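Glycoside hydrolase family protein (Novosphingobium sp. PP1Y, PDB 6Q2F) probably hydrolyses terminal alpha-L-rhamnose residues from rhamnosylated substrates, as expected of an alpha-L-rhamnosidase of the glycoside hydrolases. Local coordinates at residues L666-G671 against R720-L725; E383-F388 against R548-Y553; E474-Y479 against G567-V572; L1057-V1062 against V1067-H1072. All coordinates share one frame; numbering follows the deposited sequence.

Interaction 2 opens first, at 383-388, and interaction 3 opens at 474-479 before either is closed. Helix 543-575 closes both, with 548-553 and then 567-572, so the two loops cross along the chain; their nearest atoms are about 17 Å apart. Interaction 3 joins neighbouring helices around the parallel barrel, and interaction 2 brings the end of short helix 382-385 against one of them. Interaction 1 follows in series, closing the loop between helices 657-670 and 712-726. Interaction 4 is a local hairpin in the C-terminal beta domain, about 8 Å from interaction 1 between nearest atoms; its Trp-1071 touches both helices of interaction 1.

Interaction 1. Residues L666-G671 against R720-L725; sequences LEFVTG and RSSLLL
Phe-668 reaches across to Ser-721 from the last turn of helix 657-670, where Leu-666 O accepts two bonds from Thr-670: a firm one from OG1 at 2.7 Å and a weak one from N. With CG anti to its carbonyl carbon (chi1 -77°), the phenyl ring lies against Ser-721 and Ser-722. Ser-721 CB sits over one face of the ring in a CH-pi contact, 3.8 Å from the Phe-668 centroid, while its OG bonds back to Tyr-717 O. Ser-722 OG comes to the ring edge, 3.5 Å from Phe-668 CE1, and is itself tied to Ile-718 O. Leu-725 CD1 meets Phe-668 CB at 3.6 Å, the two side chains crossing at about a right angle. Cutting Phe-668 back to an alanine is likely to leave Ser-721 CB without the ring face it rests on and to open a gap beside Leu-725. Tyr-906 of strand 902-908 also touches Phe-668 and Leu-725. Gly-671, with positive phi, ends the first helix in a Schellman motif. The axes of the two short helical segments run nearly parallel (5°), 10.9 Å apart at closest approach, as befits successive outer helices of a (beta/alpha)8 barrel, here flanking strand 674-677.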
loop_
_atom_site.group_PDB
_atom_site.type_symbol
_atom_site.label_atom_id
_atom_site.label_comp_id
_atom_site.label_asym_id
_atom_site.label_seq_id
_atom_site.Cartn_x
_atom_site.Cartn_y
_atom_site.Cartn_z
ATOM N N LEU A 666 13.539 -2.463 7.651
ATOM C CA LEU A 666 12.668 -3.319 6.859
ATOM C C LEU A 666 12.253 -2.626 5.561
ATOM O O LEU A 666 12.229 -3.251 4.498
ATOM C CB LEU A 666 11.452 -3.729 7.694
ATOM C CG LEU A 666 10.400 -4.510 6.894
ATOM C CD1 LEU A 666 10.986 -5.869 6.394
ATOM C CD2 LEU A 666 9.131 -4.739 7.721
ATOM N N GLU A 667 11.951 -1.324 5.620
ATOM C CA GLU A 667 11.667 -0.583 4.395
ATOM C C GLU A 667 12.874 -0.584 3.468
ATOM O O GLU A 667 12.745 -0.777 2.248
ATOM C CB GLU A 667 11.283 0.849 4.732
ATOM C CG GLU A 667 9.991 0.974 5.504
ATOM C CD GLU A 667 9.697 2.410 5.842
ATOM O OE1 GLU A 667 10.039 3.294 5.032
ATOM O OE2 GLU A 667 9.136 2.645 6.924
ATOM N N PHE A 668 14.059 -0.345 4.033
ATOM C CA PHE A 668 15.274 -0.313 3.231
ATOM C C PHE A 668 15.502 -1.646 2.515
ATOM O O PHE A 668 15.733 -1.674 1.304
ATOM C CB PHE A 668 16.458 0.044 4.122
ATOM C CG PHE A 668 16.533 1.515 4.475
ATOM C CD1 PHE A 668 16.182 2.483 3.546
ATOM C CD2 PHE A 668 16.976 1.924 5.721
ATOM C CE1 PHE A 668 16.268 3.822 3.845
ATOM C CE2 PHE A 668 17.044 3.273 6.045
ATOM C CZ PHE A 668 16.697 4.223 5.100
ATOM N N VAL A 669 15.420 -2.767 3.245
ATOM C CA VAL A 669 15.763 -4.055 2.645
ATOM C C VAL A 669 14.672 -4.535 1.683
ATOM O O VAL A 669 14.923 -5.416 0.857
ATOM C CB VAL A 669 16.051 -5.093 3.747
ATOM C CG1 VAL A 669 14.751 -5.700 4.301
ATOM C CG2 VAL A 669 17.009 -6.172 3.225
ATOM N N THR A 670 13.473 -3.923 1.714
ATOM C CA THR A 670 12.443 -4.249 0.738
ATOM C C THR A 670 12.562 -3.427 -0.538
ATOM O O THR A 670 11.927 -3.774 -1.541
ATOM C CB THR A 670 11.063 -4.059 1.359
ATOM O OG1 THR A 670 11.034 -4.726 2.625
ATOM C CG2 THR A 670 9.949 -4.677 0.453
ATOM N N GLY A 671 13.370 -2.365 -0.544
ATOM C CA GLY A 671 13.579 -1.562 -1.742
ATOM C C GLY A 671 13.279 -0.085 -1.575
ATOM O O GLY A 671 13.494 0.689 -2.517
ATOM N N ARG A 720 21.953 8.438 5.102
ATOM C CA ARG A 720 23.109 7.691 4.617
ATOM C C ARG A 720 22.685 6.370 4.007
ATOM O O ARG A 720 23.234 5.936 2.990
ATOM C CB ARG A 720 24.117 7.437 5.740
ATOM C CG ARG A 720 24.780 8.684 6.215
ATOM C CD ARG A 720 25.944 8.389 7.140
ATOM N NE ARG A 720 26.615 9.620 7.515
ATOM C CZ ARG A 720 26.602 10.107 8.746
ATOM N NH1 ARG A 720 25.966 9.449 9.703
ATOM N NH2 ARG A 720 27.223 11.241 9.020
ATOM N N SER A 721 21.731 5.698 4.638
ATOM C CA SER A 721 21.240 4.443 4.099
ATOM C C SER A 721 20.569 4.672 2.755
ATOM O O SER A 721 20.785 3.913 1.806
ATOM C CB SER A 721 20.272 3.812 5.098
ATOM O OG SER A 721 20.951 3.479 6.291
ATOM N N SER A 722 19.753 5.729 2.665
ATOM C CA SER A 722 19.057 6.045 1.424
ATOM C C SER A 722 20.051 6.335 0.310
ATOM O O SER A 722 19.855 5.908 -0.829
ATOM C CB SER A 722 18.143 7.258 1.630
ATOM O OG SER A 722 17.209 7.037 2.683
ATOM N N LEU A 723 21.130 7.067 0.629
ATOM C CA LEU A 723 22.127 7.410 -0.386
ATOM C C LEU A 723 22.661 6.159 -1.071
ATOM O O LEU A 723 22.620 6.042 -2.308
ATOM C CB LEU A 723 23.276 8.208 0.245
ATOM C CG LEU A 723 24.504 8.343 -0.655
ATOM C CD1 LEU A 723 24.219 9.261 -1.870
ATOM C CD2 LEU A 723 25.751 8.794 0.117
ATOM N N LEU A 724 23.173 5.208 -0.278
ATOM C CA LEU A 724 23.712 3.985 -0.872
ATOM C C LEU A 724 22.618 3.206 -1.592
ATOM O O LEU A 724 22.852 2.640 -2.669
ATOM C CB LEU A 724 24.365 3.132 0.202
ATOM C CG LEU A 724 25.529 3.793 0.974
ATOM C CD1 LEU A 724 26.299 2.787 1.857
ATOM C CD2 LEU A 724 26.504 4.388 -0.017
ATOM N N LEU A 725 21.401 3.196 -1.027
ATOM C CA LEU A 725 20.293 2.457 -1.615
ATOM C C LEU A 725 19.676 3.168 -2.818
ATOM O O LEU A 725 18.791 2.609 -3.473
ATOM C CB LEU A 725 19.255 2.161 -0.536
ATOM C CG LEU A 725 19.848 1.103 0.435
ATOM C CD1 LEU A 725 18.997 0.964 1.699
ATOM C CD2 LEU A 725 19.911 -0.248 -0.264
#

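Interaction 2. Residues E383-F388 against R548-Y553; sequences ETKAGF and RFLYDY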
loop_
_atom_site.group_PDB
_atom_site.type_symbol
_atom_site.label_atom_id
_atom_site.label_comp_id
_atom_site.label_asym_id
_atom_site.label_seq_id
_atom_site.Cartn_x
_atom_site.Cartn_y
_atom_site.Cartn_z
ATOM N N GLU A 383 -22.630 -9.334 -9.674
ATOM C CA GLU A 383 -22.354 -8.037 -9.060
ATOM C C GLU A 383 -20.856 -7.829 -8.865
ATOM O O GLU A 383 -20.316 -6.774 -9.219
ATOM C CB GLU A 383 -23.099 -7.900 -7.729
ATOM C CG GLU A 383 -24.632 -7.913 -7.859
ATOM C CD GLU A 383 -25.209 -9.272 -7.571
ATOM O OE1 GLU A 383 -24.418 -10.236 -7.550
ATOM O OE2 GLU A 383 -26.435 -9.399 -7.371
ATOM N N THR A 384 -20.155 -8.826 -8.311
ATOM C CA THR A 384 -18.718 -8.644 -8.116
ATOM C C THR A 384 -17.968 -8.733 -9.441
ATOM O O THR A 384 -17.032 -7.963 -9.674
ATOM C CB THR A 384 -18.158 -9.635 -7.079
ATOM O OG1 THR A 384 -16.740 -9.440 -6.941
ATOM C CG2 THR A 384 -18.422 -11.067 -7.446
ATOM N N LYS A 385 -18.393 -9.627 -10.342
ATOM C CA LYS A 385 -17.702 -9.752 -11.627
ATOM C C LYS A 385 -17.854 -8.497 -12.473
ATOM O O LYS A 385 -16.974 -8.189 -13.280
ATOM C CB LYS A 385 -18.210 -10.969 -12.408
ATOM C CG LYS A 385 -17.796 -12.314 -11.818
ATOM C CD LYS A 385 -18.600 -13.457 -12.456
ATOM C CE LYS A 385 -18.199 -14.819 -11.866
ATOM N NZ LYS A 385 -19.070 -15.928 -12.352
ATOM N N ALA A 386 -18.946 -7.760 -12.291
ATOM C CA ALA A 386 -19.167 -6.509 -13.005
ATOM C C ALA A 386 -18.505 -5.330 -12.320
ATOM O O ALA A 386 -18.631 -4.202 -12.808
ATOM C CB ALA A 386 -20.670 -6.235 -13.154
ATOM N N GLY A 387 -17.821 -5.548 -11.204
ATOM C CA GLY A 387 -17.089 -4.475 -10.565
ATOM C C GLY A 387 -17.872 -3.633 -9.581
ATOM O O GLY A 387 -17.378 -2.579 -9.168
ATOM N N PHE A 388 -19.076 -4.049 -9.198
ATOM C CA PHE A 388 -19.790 -3.311 -8.168
ATOM C C PHE A 388 -19.214 -3.566 -6.782
ATOM O O PHE A 388 -19.430 -2.753 -5.882
ATOM C CB PHE A 388 -21.273 -3.676 -8.174
ATOM C CG PHE A 388 -22.024 -3.145 -9.362
ATOM C CD1 PHE A 388 -22.306 -1.792 -9.468
ATOM C CD2 PHE A 388 -22.454 -3.995 -10.361
ATOM C CE1 PHE A 388 -22.989 -1.299 -10.555
ATOM C CE2 PHE A 388 -23.144 -3.510 -11.455
ATOM C CZ PHE A 388 -23.416 -2.157 -11.548
ATOM N N ARG A 548 -15.501 -14.580 -18.973
ATOM C CA ARG A 548 -14.354 -13.971 -19.636
ATOM C C ARG A 548 -14.674 -12.562 -20.103
ATOM O O ARG A 548 -13.822 -11.671 -20.020
ATOM C CB ARG A 548 -13.881 -14.831 -20.803
ATOM C CG ARG A 548 -13.206 -16.103 -20.338
ATOM C CD ARG A 548 -12.874 -17.002 -21.500
ATOM N NE ARG A 548 -12.288 -18.237 -21.001
ATOM C CZ ARG A 548 -11.760 -19.182 -21.767
ATOM N NH1 ARG A 548 -11.732 -19.053 -23.094
ATOM N NH2 ARG A 548 -11.254 -20.253 -21.192
ATOM N N PHE A 549 -15.905 -12.321 -20.565
ATOM C CA PHE A 549 -16.250 -10.945 -20.892
ATOM C C PHE A 549 -16.134 -10.056 -19.667
ATOM O O PHE A 549 -15.599 -8.944 -19.747
ATOM C CB PHE A 549 -17.655 -10.821 -21.456
ATOM C CG PHE A 549 -18.177 -9.417 -21.360
ATOM C CD1 PHE A 549 -17.630 -8.417 -22.144
ATOM C CD2 PHE A 549 -19.159 -9.082 -20.445
ATOM C CE1 PHE A 549 -18.084 -7.111 -22.054
ATOM C CE2 PHE A 549 -19.612 -7.777 -20.346
ATOM C CZ PHE A 549 -19.071 -6.791 -21.150
ATOM N N LEU A 550 -16.650 -10.516 -18.529
ATOM C CA LEU A 550 -16.596 -9.689 -17.330
ATOM C C LEU A 550 -15.153 -9.450 -16.905
ATOM O O LEU A 550 -14.789 -8.319 -16.553
ATOM C CB LEU A 550 -17.431 -10.331 -16.216
ATOM C CG LEU A 550 -18.909 -10.429 -16.642
ATOM C CD1 LEU A 550 -19.723 -11.385 -15.771
ATOM C CD2 LEU A 550 -19.562 -9.047 -16.690
ATOM N N TYR A 551 -14.304 -10.485 -16.974
ATOM C CA TYR A 551 -12.865 -10.295 -16.791
ATOM C C TYR A 551 -12.330 -9.195 -17.704
ATOM O O TYR A 551 -11.597 -8.301 -17.261
ATOM C CB TYR A 551 -12.109 -11.605 -17.056
ATOM C CG TYR A 551 -10.594 -11.434 -17.117
ATOM C CD1 TYR A 551 -9.955 -11.130 -18.311
ATOM C CD2 TYR A 551 -9.811 -11.552 -15.972
ATOM C CE1 TYR A 551 -8.570 -10.950 -18.371
ATOM C CE2 TYR A 551 -8.417 -11.384 -16.023
ATOM C CZ TYR A 551 -7.814 -11.071 -17.222
ATOM O OH TYR A 551 -6.437 -10.900 -17.301
ATOM N N ASP A 552 -12.674 -9.262 -18.994
ATOM C CA ASP A 552 -12.241 -8.245 -19.953
ATOM C C ASP A 552 -12.775 -6.869 -19.578
ATOM O O ASP A 552 -12.103 -5.850 -19.787
ATOM C CB ASP A 552 -12.712 -8.620 -21.370
ATOM C CG ASP A 552 -11.913 -9.769 -21.966
ATOM O OD1 ASP A 552 -10.766 -9.977 -21.501
ATOM O OD2 ASP A 552 -12.423 -10.454 -22.891
ATOM N N TYR A 553 -13.996 -6.819 -19.049
ATOM C CA TYR A 553 -14.561 -5.538 -18.648
ATOM C C TYR A 553 -13.818 -4.982 -17.443
ATOM O O TYR A 553 -13.407 -3.818 -17.442
ATOM C CB TYR A 553 -16.054 -5.698 -18.364
ATOM C CG TYR A 553 -16.798 -4.393 -18.253
ATOM C CD1 TYR A 553 -17.352 -3.794 -19.379
ATOM C CD2 TYR A 553 -16.941 -3.757 -17.026
ATOM C CE1 TYR A 553 -18.039 -2.603 -19.283
ATOM C CE2 TYR A 553 -17.618 -2.554 -16.917
ATOM C CZ TYR A 553 -18.171 -1.984 -18.056
ATOM O OH TYR A 553 -18.851 -0.794 -17.971
#
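The apolar part of the contact rests on Leu-550, which projects from helix 543-575 at the end of helix 382-385. Its CD1 lies 3.7 Å from Lys-385 CB and also touches the lysine CD, so the aliphatic stem of the lysine, not its charge, is what the leucine meets. The two side chains cross at about a right angle. The other methyl branch of Leu-550, CD2, comes only loosely to Ala-386, 4.5 Å from its CA. Backbone takes part as well: Leu-550 CB packs on Lys-385 O at 3.7 Å, and that carbonyl accepts a hydrogen bond from Arg-554 NH1.

The polar part is fixed by the length of the lysine. Extended beyond CG (chi3 -180°), the chain carries NZ away from Leu-550 to a salt bridge with Asp-547 OD1 and a hydrogen bond to Asp-380 O, so the buried ammonium joins the two helices.

The backbone bonds shape the turn that offers this surface. Phe-388 N bonds to Glu-383 O at 3.0 Å and Gly-387 N to Thr-384 O at the same length. The positive phi of Gly-387 (87°) would press a CB against the preceding carbonyl O, hence the glycine. Together these features make a Schellman motif, the C-terminal end of a short helix docked against a long one.

Interaction 3. Residues E474-Y479 against G567-V572; sequences EYLEHY and GTVADV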
loop_
_atom_site.group_PDB
_atom_site.type_symbol
_atom_site.label_atom_id
_atom_site.label_comp_id
_atom_site.label_asym_id
_atom_site.label_seq_id
_atom_site.Cartn_x
_atom_site.Cartn_y
_atom_site.Cartn_z
ATOM N N GLU A 474 -9.089 18.133 -16.338
ATOM C CA GLU A 474 -9.789 19.342 -15.920
ATOM C C GLU A 474 -9.761 19.473 -14.408
ATOM O O GLU A 474 -9.502 20.553 -13.875
ATOM C CB GLU A 474 -11.240 19.336 -16.418
ATOM C CG GLU A 474 -11.416 19.451 -17.926
ATOM C CD GLU A 474 -12.894 19.390 -18.341
ATOM O OE1 GLU A 474 -13.763 19.540 -17.458
ATOM O OE2 GLU A 474 -13.183 19.185 -19.542
ATOM N N TYR A 475 -10.031 18.378 -13.698
ATOM C CA TYR A 475 -9.915 18.407 -12.246
ATOM C C TYR A 475 -8.544 18.931 -11.816
ATOM O O TYR A 475 -8.446 19.871 -11.027
ATOM C CB TYR A 475 -10.157 17.019 -11.642
ATOM C CG TYR A 475 -9.683 17.002 -10.213
ATOM C CD1 TYR A 475 -10.483 17.508 -9.196
ATOM C CD2 TYR A 475 -8.407 16.542 -9.885
ATOM C CE1 TYR A 475 -10.046 17.532 -7.903
ATOM C CE2 TYR A 475 -7.949 16.583 -8.593
ATOM C CZ TYR A 475 -8.777 17.061 -7.597
ATOM O OH TYR A 475 -8.323 17.088 -6.308
ATOM N N LEU A 476 -7.471 18.344 -12.354
ATOM C CA LEU A 476 -6.136 18.621 -11.828
ATOM C C LEU A 476 -5.599 19.965 -12.307
ATOM O O LEU A 476 -4.893 20.650 -11.559
ATOM C CB LEU A 476 -5.167 17.474 -12.195
ATOM C CG LEU A 476 -3.893 17.448 -11.320
ATOM C CD1 LEU A 476 -4.232 17.250 -9.836
ATOM C CD2 LEU A 476 -2.831 16.428 -11.770
ATOM N N GLU A 477 -5.909 20.366 -13.544
ATOM C CA GLU A 477 -5.479 21.689 -13.984
ATOM C C GLU A 477 -6.110 22.768 -13.119
ATOM O O GLU A 477 -5.438 23.726 -12.721
ATOM C CB GLU A 477 -5.809 21.913 -15.465
ATOM C CG GLU A 477 -4.876 21.088 -16.384
ATOM C CD GLU A 477 -5.146 21.279 -17.869
ATOM O OE1 GLU A 477 -6.247 21.750 -18.234
ATOM O OE2 GLU A 477 -4.239 20.946 -18.665
ATOM N N HIS A 478 -7.390 22.610 -12.787
ATOM C CA HIS A 478 -8.040 23.563 -11.901
ATOM C C HIS A 478 -7.387 23.536 -10.527
ATOM O O HIS A 478 -7.104 24.586 -9.941
ATOM C CB HIS A 478 -9.530 23.247 -11.779
ATOM C CG HIS A 478 -10.283 24.261 -10.981
ATOM N ND1 HIS A 478 -10.436 24.171 -9.613
ATOM C CD2 HIS A 478 -10.883 25.413 -11.354
ATOM C CE1 HIS A 478 -11.116 25.218 -9.183
ATOM N NE2 HIS A 478 -11.402 25.986 -10.218
ATOM N N TYR A 479 -7.126 22.334 -10.005
ATOM C CA TYR A 479 -6.571 22.221 -8.663
ATOM C C TYR A 479 -5.209 22.888 -8.592
ATOM O O TYR A 479 -4.925 23.659 -7.669
ATOM C CB TYR A 479 -6.466 20.752 -8.283
ATOM C CG TYR A 479 -5.862 20.500 -6.920
ATOM C CD1 TYR A 479 -6.535 20.857 -5.763
ATOM C CD2 TYR A 479 -4.634 19.869 -6.793
ATOM C CE1 TYR A 479 -5.995 20.594 -4.505
ATOM C CE2 TYR A 479 -4.076 19.599 -5.541
ATOM C CZ TYR A 479 -4.766 19.970 -4.398
ATOM O OH TYR A 479 -4.218 19.714 -3.167
ATOM N N GLY A 567 -1.755 8.155 -15.485
ATOM C CA GLY A 567 -1.034 8.741 -16.611
ATOM C C GLY A 567 -1.325 10.230 -16.781
ATOM O O GLY A 567 -0.415 11.048 -16.938
ATOM N N THR A 568 -2.606 10.602 -16.716
ATOM C CA THR A 568 -2.989 12.010 -16.857
ATOM C C THR A 568 -2.439 12.853 -15.709
ATOM O O THR A 568 -1.963 13.976 -15.918
ATOM C CB THR A 568 -4.508 12.123 -16.917
ATOM O OG1 THR A 568 -5.006 11.199 -17.886
ATOM C CG2 THR A 568 -4.931 13.527 -17.295
ATOM N N VAL A 569 -2.483 12.320 -14.487
ATOM C CA VAL A 569 -1.962 13.064 -13.344
ATOM C C VAL A 569 -0.491 13.378 -13.566
ATOM O O VAL A 569 -0.046 14.522 -13.394
ATOM C CB VAL A 569 -2.181 12.272 -12.044
ATOM C CG1 VAL A 569 -1.325 12.849 -10.954
ATOM C CG2 VAL A 569 -3.655 12.314 -11.630
ATOM N N ALA A 570 0.272 12.374 -14.027
ATOM C CA ALA A 570 1.697 12.584 -14.262
ATOM C C ALA A 570 1.917 13.559 -15.406
ATOM O O ALA A 570 2.798 14.416 -15.338
ATOM C CB ALA A 570 2.405 11.247 -14.540
ATOM N N ASP A 571 1.115 13.449 -16.468
ATOM C CA ASP A 571 1.243 14.373 -17.597
ATOM C C ASP A 571 1.022 15.812 -17.158
ATOM O O ASP A 571 1.809 16.706 -17.478
ATOM C CB ASP A 571 0.244 14.005 -18.698
ATOM C CG ASP A 571 0.597 12.717 -19.401
ATOM O OD1 ASP A 571 1.693 12.188 -19.122
ATOM O OD2 ASP A 571 -0.227 12.251 -20.227
ATOM N N VAL A 572 -0.072 16.048 -16.434
ATOM C CA VAL A 572 -0.401 17.403 -15.997
ATOM C C VAL A 572 0.656 17.927 -15.038
ATOM O O VAL A 572 1.073 19.082 -15.128
ATOM C CB VAL A 572 -1.799 17.435 -15.362
ATOM C CG1 VAL A 572 -2.072 18.818 -14.778
ATOM C CG2 VAL A 572 -2.839 17.063 -16.418
#
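Two neighbouring outer helices of the (beta/alpha)8 barrel, 469-487 and 543-575, meet here; strand 497-502 joins the barrel between them in sequence. Leu-476 is the residue that bridges the gap. Its CG is anti to the backbone N (chi1 -161°), which turns CD2 onto the other helix, where it settles between Val-569 and Val-572. Leu-476 CD2 lies 3.7 Å from Val-569 O and also touches Val-569 CG1. On the other side chain, Val-572 CB is 3.9 Å from Leu-476 CD2. The side chains of Leu-476 and Val-572 slide past each other in opposite directions. Nearer the solvent, Glu-477 lays its CG 3.9 Å from Val-572 CG1, crossing that side chain at about a right angle, while its OE2 makes a salt bridge with Arg-473. The short segments cross at -32°, with axes 9.9 Å apart. Inward, Leu-476 also touches Leu-500 and Val-569 touches Thr-502, the residue just before sodium-site residues Asp-503 and Ser-504. No hydrogen bond links the two segments: their grip is apolar, made by branched side chains in the interior, and the one charged participant contributes only its methylene, while its OE2 is paired with Arg-473 of the same helix.

Interaction 4. Residues L1057-V1062 against V1067-H1072; sequences LAQVSV and VGTAWH
Gln-1059 and Thr-1069 stand on the same face of an antiparallel hairpin, their side chains crossing at about a right angle as a non-hydrogen-bonded pair. The hairpin belongs to a galactose-binding-like beta domain, where strand 1065-1070 is an outermost strand of its sheet. Thr-1069 CG2 touches Gln-1059 CG at 3.7 Å. Bent at chi2 (-78°), the glutamine swings its amide along its own strand: NE2 bonds to Ser-1061 OG at 3.0 Å, within the amide plane, and to Asp-1066 OD1, while OE1 takes Arg-1093 NH1. A leucine in place of Gln-1059 would probably leave Arg-1093 and Asp-1066 each without this amide partner. The alanines, whose methyls point to the other face, are joined by the backbone bond from Ala-1058 N to Ala-1070 O (2.7 Å) and by its reverse. At the end of the hairpin, Leu-1057 CB packs on Trp-1071 CB at 3.7 Å, and the indole passes on to Trp-714 and Tyr-717 edge to face. Val-1067 and Gly-1068 form a beta bulge opposite Val-1060; the positive phi of Gly-1068 (119°) calls for glycine. Val-1067 N bonds to Val-1060 O at 2.9 Å, and Val-1067 CG2 lies 3.6 Å from Val-1060 CG1.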
loop_
_atom_site.group_PDB
_atom_site.type_symbol
_atom_site.label_atom_id
_atom_site.label_comp_id
_atom_site.label_asym_id
_atom_site.label_seq_id
_atom_site.Cartn_x
_atom_site.Cartn_y
_atom_site.Cartn_z
ATOM N N LEU A 1057 18.574 7.825 24.015
ATOM C CA LEU A 1057 19.668 8.153 23.142
ATOM C C LEU A 1057 20.537 9.112 23.864
ATOM O O LEU A 1057 20.092 9.771 24.737
ATOM C CB LEU A 1057 19.221 8.747 21.811
ATOM C CG LEU A 1057 18.300 9.954 21.714
ATOM C CD1 LEU A 1057 18.415 10.643 20.375
ATOM C CD2 LEU A 1057 16.874 9.584 21.987
ATOM N N ALA A 1058 21.793 9.182 23.489
ATOM C CA ALA A 1058 22.713 10.052 24.140
ATOM C C ALA A 1058 23.775 10.665 23.285
ATOM O O ALA A 1058 24.474 10.010 22.583
ATOM C CB ALA A 1058 23.370 9.316 25.275
ATOM N N GLN A 1059 23.902 11.962 23.396
ATOM C CA GLN A 1059 24.942 12.688 22.677
ATOM C C GLN A 1059 26.098 12.920 23.647
ATOM O O GLN A 1059 25.879 13.386 24.764
ATOM C CB GLN A 1059 24.378 14.009 22.110
ATOM C CG GLN A 1059 25.368 14.918 21.376
ATOM C CD GLN A 1059 26.265 15.704 22.337
ATOM O OE1 GLN A 1059 25.787 16.340 23.279
ATOM N NE2 GLN A 1059 27.570 15.647 22.103
ATOM N N VAL A 1060 27.321 12.583 23.227
ATOM C CA VAL A 1060 28.479 12.553 24.115
ATOM C C VAL A 1060 29.508 13.577 23.660
ATOM O O VAL A 1060 29.900 13.595 22.487
ATOM C CB VAL A 1060 29.109 11.153 24.170
ATOM C CG1 VAL A 1060 30.398 11.173 25.036
ATOM C CG2 VAL A 1060 28.090 10.168 24.706
ATOM N N SER A 1061 29.961 14.405 24.596
ATOM C CA SER A 1061 31.041 15.357 24.388
ATOM C C SER A 1061 32.185 15.031 25.339
ATOM O O SER A 1061 31.975 14.904 26.550
ATOM C CB SER A 1061 30.563 16.798 24.607
ATOM O OG SER A 1061 29.625 17.155 23.599
ATOM N N VAL A 1062 33.387 14.894 24.787
ATOM C CA VAL A 1062 34.595 14.604 25.554
ATOM C C VAL A 1062 35.531 15.795 25.395
ATOM O O VAL A 1062 35.905 16.143 24.269
ATOM C CB VAL A 1062 35.255 13.299 25.089
ATOM C CG1 VAL A 1062 36.596 13.078 25.805
ATOM C CG2 VAL A 1062 34.313 12.130 25.320
ATOM N N VAL A 1067 31.594 13.635 20.163
ATOM C CA VAL A 1067 32.103 12.399 19.585
ATOM C C VAL A 1067 30.998 11.575 18.934
ATOM O O VAL A 1067 31.235 10.435 18.530
ATOM C CB VAL A 1067 32.866 11.580 20.633
ATOM C CG1 VAL A 1067 34.025 12.397 21.135
ATOM C CG2 VAL A 1067 31.956 11.242 21.801
ATOM N N GLY A 1068 29.803 12.128 18.810
ATOM C CA GLY A 1068 28.681 11.436 18.214
ATOM C C GLY A 1068 27.551 11.291 19.211
ATOM O O GLY A 1068 27.632 11.745 20.356
ATOM N N THR A 1069 26.465 10.681 18.745
ATOM C CA THR A 1069 25.383 10.336 19.652
ATOM C C THR A 1069 24.939 8.902 19.408
ATOM O O THR A 1069 24.789 8.470 18.262
ATOM C CB THR A 1069 24.212 11.349 19.570
ATOM O OG1 THR A 1069 22.993 10.727 19.172
ATOM C CG2 THR A 1069 24.579 12.534 18.716
ATOM N N ALA A 1070 24.801 8.164 20.505
ATOM C CA ALA A 1070 24.429 6.762 20.485
ATOM C C ALA A 1070 22.925 6.682 20.709
ATOM O O ALA A 1070 22.416 7.167 21.732
ATOM C CB ALA A 1070 25.195 5.997 21.569
ATOM N N TRP A 1071 22.204 6.107 19.738
ATOM C CA TRP A 1071 20.753 6.053 19.823
ATOM C C TRP A 1071 20.182 4.646 19.725
ATOM O O TRP A 1071 18.958 4.497 19.713
ATOM C CB TRP A 1071 20.111 6.947 18.747
ATOM C CG TRP A 1071 20.628 6.725 17.338
ATOM C CD1 TRP A 1071 21.670 7.365 16.739
ATOM C CD2 TRP A 1071 20.118 5.802 16.372
ATOM N NE1 TRP A 1071 21.849 6.894 15.464
ATOM C CE2 TRP A 1071 20.898 5.943 15.209
ATOM C CE3 TRP A 1071 19.068 4.877 16.372
ATOM C CZ2 TRP A 1071 20.667 5.184 14.050
ATOM C CZ3 TRP A 1071 18.842 4.125 15.216
ATOM C CH2 TRP A 1071 19.645 4.284 14.078
ATOM N N HIS A 1072 21.023 3.610 19.690
ATOM C CA HIS A 1072 20.533 2.241 19.761
ATOM C C HIS A 1072 21.658 1.364 20.292
ATOM O O HIS A 1072 22.826 1.755 20.279
ATOM C CB HIS A 1072 20.017 1.745 18.392
ATOM C CG HIS A 1072 21.098 1.501 17.385
ATOM N ND1 HIS A 1072 21.947 0.413 17.450
ATOM C CD2 HIS A 1072 21.467 2.199 16.282
ATOM C CE1 HIS A 1072 22.793 0.452 16.434
ATOM N NE2 HIS A 1072 22.523 1.526 15.709
#